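Local coordinates for putative transcriptional regulator TRANSCRIPTION REGULATOR protein (PDB 5NLA) that activates transcription as an AraC-like regulator, binding c-di-GMP by a PilZ-like mechanism to control extracellular polysaccharide production and probably contacting DNA through a helix-turn-helix domain, at residues G127-G132 and G161-A166; V100-P105 and S168-M173; S131-T136 and T145-F150. All coordinates share one frame; numbering follows the deposited sequence.

In the fold
The three contacts lie on the same side of the chain's centre, in the beta-rich part of the molecule. Contact 2 pairs two neighbouring strands of the seven-stranded sheet. Contact 1 lies beside it, with centres about 9 Å apart. The two are joined by backbone bonds: Leu128 N to Ile169 O is 2.8 Å and Ala166 N to Thr104 O is 2.9 Å. Contact 1 also marks where the chain passes between this sheet and the five-stranded one. Contact 3 follows at once, sharing Ser131 and Gly132; its centre is about 5 Å from that of contact 1. Contacts 2 and 3 do not touch; their centres are about 12 Å apart.

Contact 1. Residues G127-G132 and G161-A166; sequences GLFRSG and GRMTDA
Phe129 meets two side chains of 161-166. Its CE2 lies 3.7 Å from the CB of Ala166, and its CZ lies 4.4 Å from the SD of Met163. Met163 SD sits 5.5 Å from the centroid of the Phe129 ring, 69° off its normal. This is an oblique Met-aromatic contact. Phe129 CG lies beside the backbone N and anti to the carbonyl carbon (chi1 -78°). This brings CE2 and CZ towards the two partners, which both approach the ring obliquely. Met163 has an extended chi2 of 180°, which carries its sulfur away from its own backbone to the ring.

Next to this apolar cluster the backbones come close. The CA of Gly132 lies 4.2 Å from the CA of Ala166. The CG2 methyl of Thr164 approaches the Gly132 CA at 3.4 Å. The Ser131 carbonyl lies beside the Ala166 methyl. The contact is thus made by van der Waals packing.

The chain turns a corner here out of strand 124-129, where a classic beta bulge sets Arg130 and Ser131 opposite Ala167. Arg130 NH1 reaches Asn206 OD1 on helix 196-211. Phe129 also packs on Phe151 of strand 150-154 and Ser134 of strand 134-138, while Met163 rests on His107 and Tyr109 of strand 107-111, so the cluster lies between the two sheets.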
ATOM      1  N   GLY A 127      -3.423  -2.599  -7.064  1.00 59.06           N
ATOM      2  CA  GLY A 127      -2.459  -3.266  -7.939  1.00 59.17           C
ATOM      3  C   GLY A 127      -3.123  -3.862  -9.154  1.00 60.49           C
ATOM      4  O   GLY A 127      -4.090  -4.602  -9.018  1.00 59.53           O
ATOM      5  N   LEU A 128      -2.595  -3.529 -10.331  1.00 61.25           N
ATOM      6  CA  LEU A 128      -3.080  -4.042 -11.610  1.00 62.57           C
ATOM      7  C   LEU A 128      -2.129  -5.091 -12.146  1.00 62.50           C
ATOM      8  O   LEU A 128      -0.935  -4.852 -12.167  1.00 61.79           O
ATOM      9  CB  LEU A 128      -3.112  -2.909 -12.625  1.00 63.56           C
ATOM     10  CG  LEU A 128      -3.528  -3.258 -14.050  1.00 64.90           C
ATOM     11  CD1 LEU A 128      -4.960  -3.773 -14.076  1.00 65.47           C
ATOM     12  CD2 LEU A 128      -3.359  -2.022 -14.919  1.00 67.06           C
ATOM     13  N   PHE A 129      -2.655  -6.208 -12.645  1.00 64.62           N
ATOM     14  CA  PHE A 129      -1.821  -7.251 -13.268  1.00 65.17           C
ATOM     15  C   PHE A 129      -1.840  -7.106 -14.787  1.00 67.78           C
ATOM     16  O   PHE A 129      -2.914  -7.115 -15.401  1.00 68.81           O
ATOM     17  CB  PHE A 129      -2.312  -8.649 -12.875  1.00 66.34           C
ATOM     18  CG  PHE A 129      -1.898  -9.071 -11.488  1.00 65.50           C
ATOM     19  CD1 PHE A 129      -2.279  -8.335 -10.376  1.00 67.59           C
ATOM     20  CD2 PHE A 129      -1.134 -10.201 -11.295  1.00 66.13           C
ATOM     21  CE1 PHE A 129      -1.894  -8.714  -9.101  1.00 66.33           C
ATOM     22  CE2 PHE A 129      -0.742 -10.585 -10.028  1.00 67.19           C
ATOM     23  CZ  PHE A 129      -1.122  -9.844  -8.927  1.00 65.59           C
ATOM     24  N   ARG A 130      -0.657  -6.974 -15.386  1.00 68.13           N
ATOM     25  CA  ARG A 130      -0.511  -7.090 -16.845  1.00 71.78           C
ATOM     26  C   ARG A 130      -0.627  -8.568 -17.202  1.00 70.20           C
ATOM     27  O   ARG A 130      -1.360  -8.942 -18.106  1.00 72.67           O
ATOM     28  CB  ARG A 130       0.838  -6.549 -17.340  1.00 76.39           C
ATOM     29  CG  ARG A 130       1.246  -5.182 -16.803  1.00 80.85           C
ATOM     30  CD  ARG A 130       0.108  -4.192 -16.928  1.00 85.16           C
ATOM     31  NE  ARG A 130       0.552  -2.810 -16.814  1.00 89.06           N
ATOM     32  CZ  ARG A 130      -0.233  -1.755 -17.034  1.00 95.83           C
ATOM     33  NH1 ARG A 130      -1.507  -1.918 -17.388  1.00 98.66           N
ATOM     34  NH2 ARG A 130       0.258  -0.523 -16.911  1.00 98.44           N
ATOM     35  N   SER A 131       0.128  -9.389 -16.478  1.00 68.23           N
ATOM     36  CA  SER A 131       0.063 -10.839 -16.571  1.00 67.30           C
ATOM     37  C   SER A 131       0.185 -11.471 -15.188  1.00 62.94           C
ATOM     38  O   SER A 131       0.698 -10.862 -14.273  1.00 59.60           O
ATOM     39  CB  SER A 131       1.197 -11.346 -17.442  1.00 68.50           C
ATOM     40  OG  SER A 131       2.444 -11.039 -16.847  1.00 69.71           O
ATOM     41  N   GLY A 132      -0.263 -12.712 -15.079  1.00 63.13           N
ATOM     42  CA  GLY A 132      -0.236 -13.471 -13.846  1.00 61.52           C
ATOM     43  C   GLY A 132      -1.573 -13.426 -13.133  1.00 63.04           C
ATOM     44  O   GLY A 132      -2.526 -12.805 -13.590  1.00 66.22           O
ATOM     45  N   GLY A 161      -1.418 -14.812   0.803  1.00 63.29           N
ATOM     46  CA  GLY A 161      -1.725 -15.282  -0.540  1.00 63.05           C
ATOM     47  C   GLY A 161      -0.590 -15.886  -1.324  1.00 60.86           C
ATOM     48  O   GLY A 161       0.506 -16.103  -0.814  1.00 59.31           O
ATOM     49  N   ARG A 162      -0.893 -16.165  -2.579  1.00 62.06           N
ATOM     50  CA  ARG A 162       0.070 -16.689  -3.532  1.00 64.14           C
ATOM     51  C   ARG A 162      -0.134 -15.974  -4.850  1.00 60.15           C
ATOM     52  O   ARG A 162      -1.274 -15.640  -5.215  1.00 58.16           O
ATOM     53  CB  ARG A 162      -0.152 -18.181  -3.772  1.00 71.18           C
ATOM     54  CG  ARG A 162      -0.194 -19.065  -2.534  1.00 79.94           C
ATOM     55  CD  ARG A 162      -0.317 -20.561  -2.844  1.00 86.91           C
ATOM     56  NE  ARG A 162      -0.917 -20.829  -4.152  1.00 94.11           N
ATOM     57  CZ  ARG A 162      -0.251 -20.929  -5.317  1.00105.12           C
ATOM     58  NH1 ARG A 162       1.082 -20.789  -5.401  1.00107.51           N
ATOM     59  NH2 ARG A 162      -0.932 -21.160  -6.436  1.00108.56           N
ATOM     60  N   MET A 163       0.956 -15.726  -5.564  1.00 54.79           N
ATOM     61  CA  MET A 163       0.826 -15.392  -6.969  1.00 54.49           C
ATOM     62  C   MET A 163       1.685 -16.288  -7.841  1.00 55.43           C
ATOM     63  O   MET A 163       2.725 -16.814  -7.455  1.00 57.23           O
ATOM     64  CB  MET A 163       1.085 -13.904  -7.268  1.00 51.51           C
ATOM     65  CG  MET A 163       2.448 -13.368  -6.888  1.00 49.71           C
ATOM     66  SD  MET A 163       2.602 -11.623  -7.307  1.00 46.36           S
ATOM     67  CE  MET A 163       1.851 -11.027  -5.818  1.00 47.14           C
ATOM     68  N   THR A 164       1.192 -16.450  -9.043  1.00 56.88           N
ATOM     69  CA  THR A 164       1.909 -17.066 -10.114  1.00 58.16           C
ATOM     70  C   THR A 164       3.017 -16.035 -10.472  1.00 57.59           C
ATOM     71  O   THR A 164       3.116 -14.973  -9.802  1.00 57.30           O
ATOM     72  CB  THR A 164       0.876 -17.395 -11.232  1.00 59.62           C
ATOM     73  OG1 THR A 164       1.226 -18.621 -11.859  1.00 68.52           O
ATOM     74  CG2 THR A 164       0.759 -16.317 -12.255  1.00 58.41           C
ATOM     75  N   ASP A 165       3.858 -16.326 -11.465  1.00 55.43           N
ATOM     76  CA  ASP A 165       4.759 -15.310 -11.995  1.00 55.47           C
ATOM     77  C   ASP A 165       3.901 -14.200 -12.588  1.00 56.40           C
ATOM     78  O   ASP A 165       2.837 -14.462 -13.123  1.00 58.36           O
ATOM     79  CB  ASP A 165       5.744 -15.876 -13.011  1.00 59.64           C
ATOM     80  CG  ASP A 165       5.102 -16.238 -14.359  1.00 62.95           C
ATOM     81  OD1 ASP A 165       3.909 -16.601 -14.441  1.00 65.86           O
ATOM     82  OD2 ASP A 165       5.829 -16.195 -15.360  1.00 65.58           O
ATOM     83  N   ALA A 166       4.317 -12.951 -12.438  1.00 56.10           N
ATOM     84  CA  ALA A 166       3.437 -11.850 -12.783  1.00 55.89           C
ATOM     85  C   ALA A 166       4.192 -10.578 -13.030  1.00 56.81           C
ATOM     86  O   ALA A 166       5.324 -10.423 -12.592  1.00 58.70           O
ATOM     87  CB  ALA A 166       2.410 -11.634 -11.678  1.00 54.85           C
TER

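Contact 2. Residues V100-P105 and S168-M173; sequences VQQVTP and SILLFM
The Phe172 ring turns an edge to Val100. The CG2 of Val100 lies near the ring plane, 3.9 Å from Phe172 CE2. Val100 CG2 stands beside its own backbone N, anti to the carbonyl carbon, and the two side chains slant across each other. Leu377 and Asn125 also touch Phe172.

The second flat group is the Gln102 amide. Its CG is anti to the backbone N (chi1 -176°), and the extended chain brings NE2 to Ser168. The Gln102 NE2 to Ser168 OG bond is straight but weak, at 3.5 Å. Gln102 NE2 also lies 3.4 Å from the CD1 methyl of Leu170. Val100, Gln102, Ser168 and Leu170 share this face. On the other, Gln101 and Ile169 run side by side, and the Gln101 amide bonds to Trp92 and Glu209.

Four backbone bonds zip the strands. Val100 and Leu170 form one hydrogen-bonded pair, with both bonds 2.8 Å between N and O. Gln102 and Ser168 form another, and Gln101 with Ile169 is the non-hydrogen-bonded pair between them. The strands run antiparallel in the middle of the seven-stranded sheet. Together with the five-stranded sheet this is consistent with the cupin-like regulatory domain of AraC-type proteins.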
ATOM      1  N   VAL A 100       4.794   1.612  -8.222  1.00 69.76           N
ATOM      2  CA  VAL A 100       5.807   0.554  -8.309  1.00 68.35           C
ATOM      3  C   VAL A 100       5.511  -0.402  -9.460  1.00 65.12           C
ATOM      4  O   VAL A 100       4.439  -0.992  -9.516  1.00 62.87           O
ATOM      5  CB  VAL A 100       5.917  -0.224  -6.987  1.00 67.25           C
ATOM      6  CG1 VAL A 100       6.812  -1.453  -7.141  1.00 66.63           C
ATOM      7  CG2 VAL A 100       6.432   0.702  -5.893  1.00 66.40           C
ATOM      8  N   GLN A 101       6.467  -0.531 -10.374  1.00 66.15           N
ATOM      9  CA  GLN A 101       6.431  -1.561 -11.413  1.00 66.74           C
ATOM     10  C   GLN A 101       7.145  -2.808 -10.890  1.00 65.70           C
ATOM     11  O   GLN A 101       8.353  -2.781 -10.637  1.00 65.85           O
ATOM     12  CB  GLN A 101       7.087  -1.056 -12.693  1.00 69.98           C
ATOM     13  CG  GLN A 101       6.288   0.052 -13.384  1.00 73.89           C
ATOM     14  CD  GLN A 101       7.099   0.871 -14.379  1.00 75.95           C
ATOM     15  OE1 GLN A 101       8.111   1.490 -14.025  1.00 77.08           O
ATOM     16  NE2 GLN A 101       6.642   0.906 -15.621  1.00 77.00           N
ATOM     17  N   GLN A 102       6.385  -3.888 -10.715  1.00 64.21           N
ATOM     18  CA  GLN A 102       6.896  -5.144 -10.189  1.00 64.69           C
ATOM     19  C   GLN A 102       6.896  -6.247 -11.250  1.00 65.14           C
ATOM     20  O   GLN A 102       5.886  -6.467 -11.930  1.00 64.94           O
ATOM     21  CB  GLN A 102       6.017  -5.582  -9.033  1.00 65.44           C
ATOM     22  CG  GLN A 102       6.481  -6.838  -8.323  1.00 67.02           C
ATOM     23  CD  GLN A 102       5.799  -7.005  -6.987  1.00 69.57           C
ATOM     24  OE1 GLN A 102       6.435  -7.345  -5.980  1.00 76.14           O
ATOM     25  NE2 GLN A 102       4.497  -6.743  -6.958  1.00 71.35           N
ATOM     26  N   VAL A 103       8.024  -6.939 -11.380  1.00 63.49           N
ATOM     27  CA  VAL A 103       8.088  -8.180 -12.145  1.00 63.83           C
ATOM     28  C   VAL A 103       8.676  -9.237 -11.229  1.00 60.71           C
ATOM     29  O   VAL A 103       9.751  -9.048 -10.672  1.00 57.89           O
ATOM     30  CB  VAL A 103       8.954  -8.042 -13.412  1.00 66.09           C
ATOM     31  CG1 VAL A 103       9.018  -9.370 -14.154  1.00 67.10           C
ATOM     32  CG2 VAL A 103       8.406  -6.948 -14.315  1.00 67.20           C
ATOM     33  N   THR A 104       7.974 -10.349 -11.086  1.00 60.75           N
ATOM     34  CA  THR A 104       8.292 -11.301 -10.039  1.00 63.03           C
ATOM     35  C   THR A 104       7.900 -12.750 -10.417  1.00 62.04           C
ATOM     36  O   THR A 104       6.912 -12.952 -11.127  1.00 63.41           O
ATOM     37  CB  THR A 104       7.620 -10.833  -8.726  1.00 65.28           C
ATOM     38  OG1 THR A 104       8.247 -11.471  -7.612  1.00 71.11           O
ATOM     39  CG2 THR A 104       6.116 -11.100  -8.725  1.00 66.53           C
ATOM     40  N   PRO A 105       8.694 -13.755  -9.993  1.00 60.70           N
ATOM     41  CA  PRO A 105       8.299 -15.162 -10.198  1.00 61.22           C
ATOM     42  C   PRO A 105       7.223 -15.621  -9.204  1.00 59.86           C
ATOM     43  O   PRO A 105       6.856 -14.866  -8.311  1.00 56.92           O
ATOM     44  CB  PRO A 105       9.604 -15.945  -9.972  1.00 60.80           C
ATOM     45  CG  PRO A 105      10.692 -14.938 -10.035  1.00 61.27           C
ATOM     46  CD  PRO A 105      10.088 -13.662  -9.537  1.00 61.93           C
ATOM     47  N   SER A 168       3.075  -6.567 -12.555  1.00 59.39           N
ATOM     48  CA  SER A 168       2.029  -5.685 -12.088  1.00 62.00           C
ATOM     49  C   SER A 168       2.503  -4.251 -12.019  1.00 63.13           C
ATOM     50  O   SER A 168       3.707  -3.970 -12.007  1.00 62.56           O
ATOM     51  CB  SER A 168       1.489  -6.144 -10.723  1.00 62.17           C
ATOM     52  OG  SER A 168       2.506  -6.231  -9.745  1.00 63.75           O
ATOM     53  N   ILE A 169       1.528  -3.348 -12.002  1.00 65.03           N
ATOM     54  CA  ILE A 169       1.767  -1.960 -11.643  1.00 67.34           C
ATOM     55  C   ILE A 169       0.951  -1.675 -10.367  1.00 65.59           C
ATOM     56  O   ILE A 169      -0.258  -1.942 -10.309  1.00 63.83           O
ATOM     57  CB  ILE A 169       1.508  -0.999 -12.831  1.00 70.33           C
ATOM     58  CG1 ILE A 169       1.920   0.437 -12.466  1.00 73.06           C
ATOM     59  CG2 ILE A 169       0.063  -1.055 -13.305  1.00 71.40           C
ATOM     60  CD1 ILE A 169       2.316   1.285 -13.661  1.00 75.08           C
ATOM     61  N   LEU A 170       1.648  -1.202  -9.333  1.00 65.68           N
ATOM     62  CA  LEU A 170       1.093  -1.055  -7.982  1.00 66.57           C
ATOM     63  C   LEU A 170       1.071   0.414  -7.535  1.00 65.71           C
ATOM     64  O   LEU A 170       2.087   1.102  -7.622  1.00 66.42           O
ATOM     65  CB  LEU A 170       1.950  -1.834  -6.986  1.00 68.52           C
ATOM     66  CG  LEU A 170       2.072  -3.363  -7.047  1.00 69.52           C
ATOM     67  CD1 LEU A 170       3.035  -3.812  -5.951  1.00 70.25           C
ATOM     68  CD2 LEU A 170       0.725  -4.056  -6.883  1.00 68.93           C
ATOM     69  N   LEU A 171      -0.083   0.871  -7.048  1.00 63.64           N
ATOM     70  CA  LEU A 171      -0.232   2.189  -6.409  1.00 63.52           C
ATOM     71  C   LEU A 171      -0.273   2.025  -4.888  1.00 61.48           C
ATOM     72  O   LEU A 171      -1.061   1.231  -4.355  1.00 59.56           O
ATOM     73  CB  LEU A 171      -1.540   2.862  -6.838  1.00 64.68           C
ATOM     74  CG  LEU A 171      -1.857   2.972  -8.325  1.00 66.04           C
ATOM     75  CD1 LEU A 171      -3.254   3.539  -8.533  1.00 67.64           C
ATOM     76  CD2 LEU A 171      -0.819   3.830  -9.021  1.00 66.60           C
ATOM     77  N   PHE A 172       0.578   2.773  -4.199  1.00 61.33           N
ATOM     78  CA  PHE A 172       0.534   2.853  -2.747  1.00 61.28           C
ATOM     79  C   PHE A 172       0.188   4.300  -2.418  1.00 61.55           C
ATOM     80  O   PHE A 172       0.939   5.208  -2.745  1.00 60.81           O
ATOM     81  CB  PHE A 172       1.877   2.488  -2.133  1.00 61.64           C
ATOM     82  CG  PHE A 172       2.297   1.055  -2.346  1.00 61.42           C
ATOM     83  CD1 PHE A 172       1.863   0.055  -1.484  1.00 60.38           C
ATOM     84  CD2 PHE A 172       3.201   0.712  -3.369  1.00 62.77           C
ATOM     85  CE1 PHE A 172       2.269  -1.269  -1.660  1.00 60.82           C
ATOM     86  CE2 PHE A 172       3.624  -0.607  -3.541  1.00 62.04           C
ATOM     87  CZ  PHE A 172       3.155  -1.601  -2.689  1.00 60.89           C
ATOM     88  N   MET A 173      -0.969   4.495  -1.790  1.00 62.37           N
ATOM     89  CA  MET A 173      -1.516   5.822  -1.500  1.00 65.16           C
ATOM     90  C   MET A 173      -1.523   6.006   0.029  1.00 67.57           C
ATOM     91  O   MET A 173      -2.055   5.144   0.744  1.00 68.89           O
ATOM     92  CB  MET A 173      -2.944   5.933  -2.069  1.00 63.89           C
ATOM     93  CG  MET A 173      -3.018   6.057  -3.600  1.00 63.50           C
ATOM     94  SD  MET A 173      -4.593   5.627  -4.379  1.00 58.87           S
ATOM     95  CE  MET A 173      -4.612   3.909  -3.928  1.00 58.45           C
TER

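Contact 3. Residues S131-T136 and T145-F150; sequences SGRSWT and TGPGEF
Ser134 and Thr145 form an antiparallel hydrogen-bonded pair, with Ser134 N 2.9 Å from Thr145 O and Thr145 N 3.1 Å from Ser134 O, and a type II turn follows from Gly146 to Glu149.

Side chains continue the contact on both faces. Ser134 OG lies 3.6 Å from Thr145 CB, and Phe129 also touches Thr145. The Arg133 chain is extended from CG to NE. The Arg133 and Pro147 side chains cross at about a right angle, with Pro147 CD over the centre of one guanidinium face, 3.8 Å from Arg133 CZ. NH1 of Arg133 passes beside the CA of Gly146 and forms a salt bridge with Glu144. The Pro147 ring also lies against the Gly132 carbonyl. Arg133 CA makes a CH...O contact with Thr145 O.

Glu149 OE1 takes the N-H of Gly146 with its anti lone pair, at 2.8 Å from Gly146 N. Glu149 N bonds in turn to Gly146 O, so a backbone and a side-chain bond both close the turn. Gly148 supplies the positive phi (74°) at its third position.

Arg133 NH1 is 4.8 Å from Glu149 OE1, too far for contact. Glu144, and more weakly Glu149, probably stabilise the arginine's charge and help hold the guanidinium over Pro147, at the start of the turn.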
ATOM      1  N   SER A 131       0.128  -9.389 -16.478  1.00 68.23           N
ATOM      2  CA  SER A 131       0.063 -10.839 -16.571  1.00 67.30           C
ATOM      3  C   SER A 131       0.185 -11.471 -15.188  1.00 62.94           C
ATOM      4  O   SER A 131       0.698 -10.862 -14.273  1.00 59.60           O
ATOM      5  CB  SER A 131       1.197 -11.346 -17.442  1.00 68.50           C
ATOM      6  OG  SER A 131       2.444 -11.039 -16.847  1.00 69.71           O
ATOM      7  N   GLY A 132      -0.263 -12.712 -15.079  1.00 63.13           N
ATOM      8  CA  GLY A 132      -0.236 -13.471 -13.846  1.00 61.52           C
ATOM      9  C   GLY A 132      -1.573 -13.426 -13.133  1.00 63.04           C
ATOM     10  O   GLY A 132      -2.526 -12.805 -13.590  1.00 66.22           O
ATOM     11  N   ARG A 133      -1.612 -14.061 -11.974  1.00 63.30           N
ATOM     12  CA  ARG A 133      -2.817 -14.274 -11.206  1.00 63.83           C
ATOM     13  C   ARG A 133      -2.363 -14.341  -9.772  1.00 61.76           C
ATOM     14  O   ARG A 133      -1.337 -14.958  -9.489  1.00 58.26           O
ATOM     15  CB  ARG A 133      -3.515 -15.583 -11.591  1.00 65.48           C
ATOM     16  CG  ARG A 133      -4.161 -15.512 -12.952  1.00 70.44           C
ATOM     17  CD  ARG A 133      -5.113 -16.664 -13.275  1.00 74.87           C
ATOM     18  NE  ARG A 133      -5.976 -16.295 -14.404  1.00 77.59           N
ATOM     19  CZ  ARG A 133      -7.031 -15.474 -14.329  1.00 80.02           C
ATOM     20  NH1 ARG A 133      -7.409 -14.933 -13.168  1.00 82.25           N
ATOM     21  NH2 ARG A 133      -7.736 -15.195 -15.420  1.00 83.01           N
ATOM     22  N   SER A 134      -3.087 -13.673  -8.876  1.00 61.60           N
ATOM     23  CA  SER A 134      -2.859 -13.853  -7.458  1.00 61.02           C
ATOM     24  C   SER A 134      -4.120 -14.420  -6.843  1.00 59.27           C
ATOM     25  O   SER A 134      -5.171 -14.371  -7.439  1.00 58.74           O
ATOM     26  CB  SER A 134      -2.433 -12.555  -6.801  1.00 62.26           C
ATOM     27  OG  SER A 134      -3.511 -11.644  -6.730  1.00 69.69           O
ATOM     28  N   TRP A 135      -3.973 -15.021  -5.676  1.00 59.17           N
ATOM     29  CA  TRP A 135      -5.085 -15.498  -4.882  1.00 61.46           C
ATOM     30  C   TRP A 135      -4.790 -15.019  -3.490  1.00 61.87           C
ATOM     31  O   TRP A 135      -3.711 -15.310  -2.964  1.00 60.28           O
ATOM     32  CB  TRP A 135      -5.143 -17.015  -4.904  1.00 64.67           C
ATOM     33  CG  TRP A 135      -5.516 -17.592  -6.247  1.00 66.40           C
ATOM     34  CD1 TRP A 135      -6.758 -17.957  -6.655  1.00 66.94           C
ATOM     35  CD2 TRP A 135      -4.633 -17.863  -7.348  1.00 66.87           C
ATOM     36  NE1 TRP A 135      -6.714 -18.449  -7.935  1.00 68.90           N
ATOM     37  CE2 TRP A 135      -5.424 -18.402  -8.391  1.00 68.95           C
ATOM     38  CE3 TRP A 135      -3.255 -17.705  -7.556  1.00 64.38           C
ATOM     39  CZ2 TRP A 135      -4.880 -18.793  -9.629  1.00 67.92           C
ATOM     40  CZ3 TRP A 135      -2.717 -18.087  -8.787  1.00 65.96           C
ATOM     41  CH2 TRP A 135      -3.533 -18.628  -9.806  1.00 66.25           C
ATOM     42  N   THR A 136      -5.707 -14.249  -2.904  1.00 64.55           N
ATOM     43  CA  THR A 136      -5.434 -13.615  -1.613  1.00 64.84           C
ATOM     44  C   THR A 136      -6.533 -13.805  -0.572  1.00 67.00           C
ATOM     45  O   THR A 136      -7.687 -13.409  -0.770  1.00 66.38           O
ATOM     46  CB  THR A 136      -5.130 -12.119  -1.767  1.00 65.10           C
ATOM     47  OG1 THR A 136      -4.367 -11.905  -2.961  1.00 66.19           O
ATOM     48  CG2 THR A 136      -4.335 -11.611  -0.551  1.00 64.04           C
ATOM     49  N   THR A 145      -7.279 -12.313  -8.515  1.00 61.95           N
ATOM     50  CA  THR A 145      -7.017 -11.189  -9.395  1.00 64.73           C
ATOM     51  C   THR A 145      -6.237 -11.752 -10.551  1.00 66.12           C
ATOM     52  O   THR A 145      -5.190 -12.352 -10.343  1.00 67.65           O
ATOM     53  CB  THR A 145      -6.149 -10.111  -8.700  1.00 66.93           C
ATOM     54  OG1 THR A 145      -6.847  -9.549  -7.569  1.00 70.52           O
ATOM     55  CG2 THR A 145      -5.784  -8.988  -9.673  1.00 68.56           C
ATOM     56  N   GLY A 146      -6.740 -11.569 -11.766  1.00 68.61           N
ATOM     57  CA  GLY A 146      -6.052 -12.018 -12.972  1.00 68.12           C
ATOM     58  C   GLY A 146      -5.672 -10.869 -13.872  1.00 67.92           C
ATOM     59  O   GLY A 146      -5.930  -9.718 -13.542  1.00 66.82           O
ATOM     60  N   PRO A 147      -5.088 -11.179 -15.046  1.00 70.54           N
ATOM     61  CA  PRO A 147      -4.643 -10.139 -15.985  1.00 70.87           C
ATOM     62  C   PRO A 147      -5.724  -9.099 -16.288  1.00 71.98           C
ATOM     63  O   PRO A 147      -6.897  -9.452 -16.460  1.00 70.91           O
ATOM     64  CB  PRO A 147      -4.293 -10.938 -17.243  1.00 71.52           C
ATOM     65  CG  PRO A 147      -3.945 -12.299 -16.734  1.00 70.65           C
ATOM     66  CD  PRO A 147      -4.938 -12.526 -15.636  1.00 70.25           C
ATOM     67  N   GLY A 148      -5.317  -7.831 -16.303  1.00 71.85           N
ATOM     68  CA  GLY A 148      -6.210  -6.718 -16.593  1.00 72.64           C
ATOM     69  C   GLY A 148      -7.172  -6.384 -15.481  1.00 72.91           C
ATOM     70  O   GLY A 148      -8.112  -5.636 -15.707  1.00 76.54           O
ATOM     71  N   GLU A 149      -6.941  -6.918 -14.281  1.00 73.25           N
ATOM     72  CA  GLU A 149      -7.766  -6.622 -13.108  1.00 74.35           C
ATOM     73  C   GLU A 149      -6.922  -6.026 -11.999  1.00 72.01           C
ATOM     74  O   GLU A 149      -5.708  -6.264 -11.940  1.00 70.32           O
ATOM     75  CB  GLU A 149      -8.401  -7.892 -12.559  1.00 75.56           C
ATOM     76  CG  GLU A 149      -9.161  -8.724 -13.563  1.00 78.61           C
ATOM     77  CD  GLU A 149      -9.987  -9.785 -12.873  1.00 80.04           C
ATOM     78  OE1 GLU A 149      -9.388 -10.687 -12.243  1.00 76.54           O
ATOM     79  OE2 GLU A 149     -11.232  -9.695 -12.941  1.00 85.54           O
ATOM     80  N   PHE A 150      -7.588  -5.286 -11.110  1.00 71.97           N
ATOM     81  CA  PHE A 150      -6.964  -4.726  -9.910  1.00 69.62           C
ATOM     82  C   PHE A 150      -7.363  -5.481  -8.659  1.00 67.48           C
ATOM     83  O   PHE A 150      -8.517  -5.892  -8.530  1.00 67.96           O
ATOM     84  CB  PHE A 150      -7.419  -3.290  -9.666  1.00 71.07           C
ATOM     85  CG  PHE A 150      -7.024  -2.327 -10.729  1.00 71.15           C
ATOM     86  CD1 PHE A 150      -7.807  -2.169 -11.858  1.00 72.56           C
ATOM     87  CD2 PHE A 150      -5.885  -1.538 -10.579  1.00 70.70           C
ATOM     88  CE1 PHE A 150      -7.449  -1.257 -12.839  1.00 75.70           C
ATOM     89  CE2 PHE A 150      -5.524  -0.620 -11.552  1.00 73.22           C
ATOM     90  CZ  PHE A 150      -6.302  -0.483 -12.692  1.00 75.12           C
TER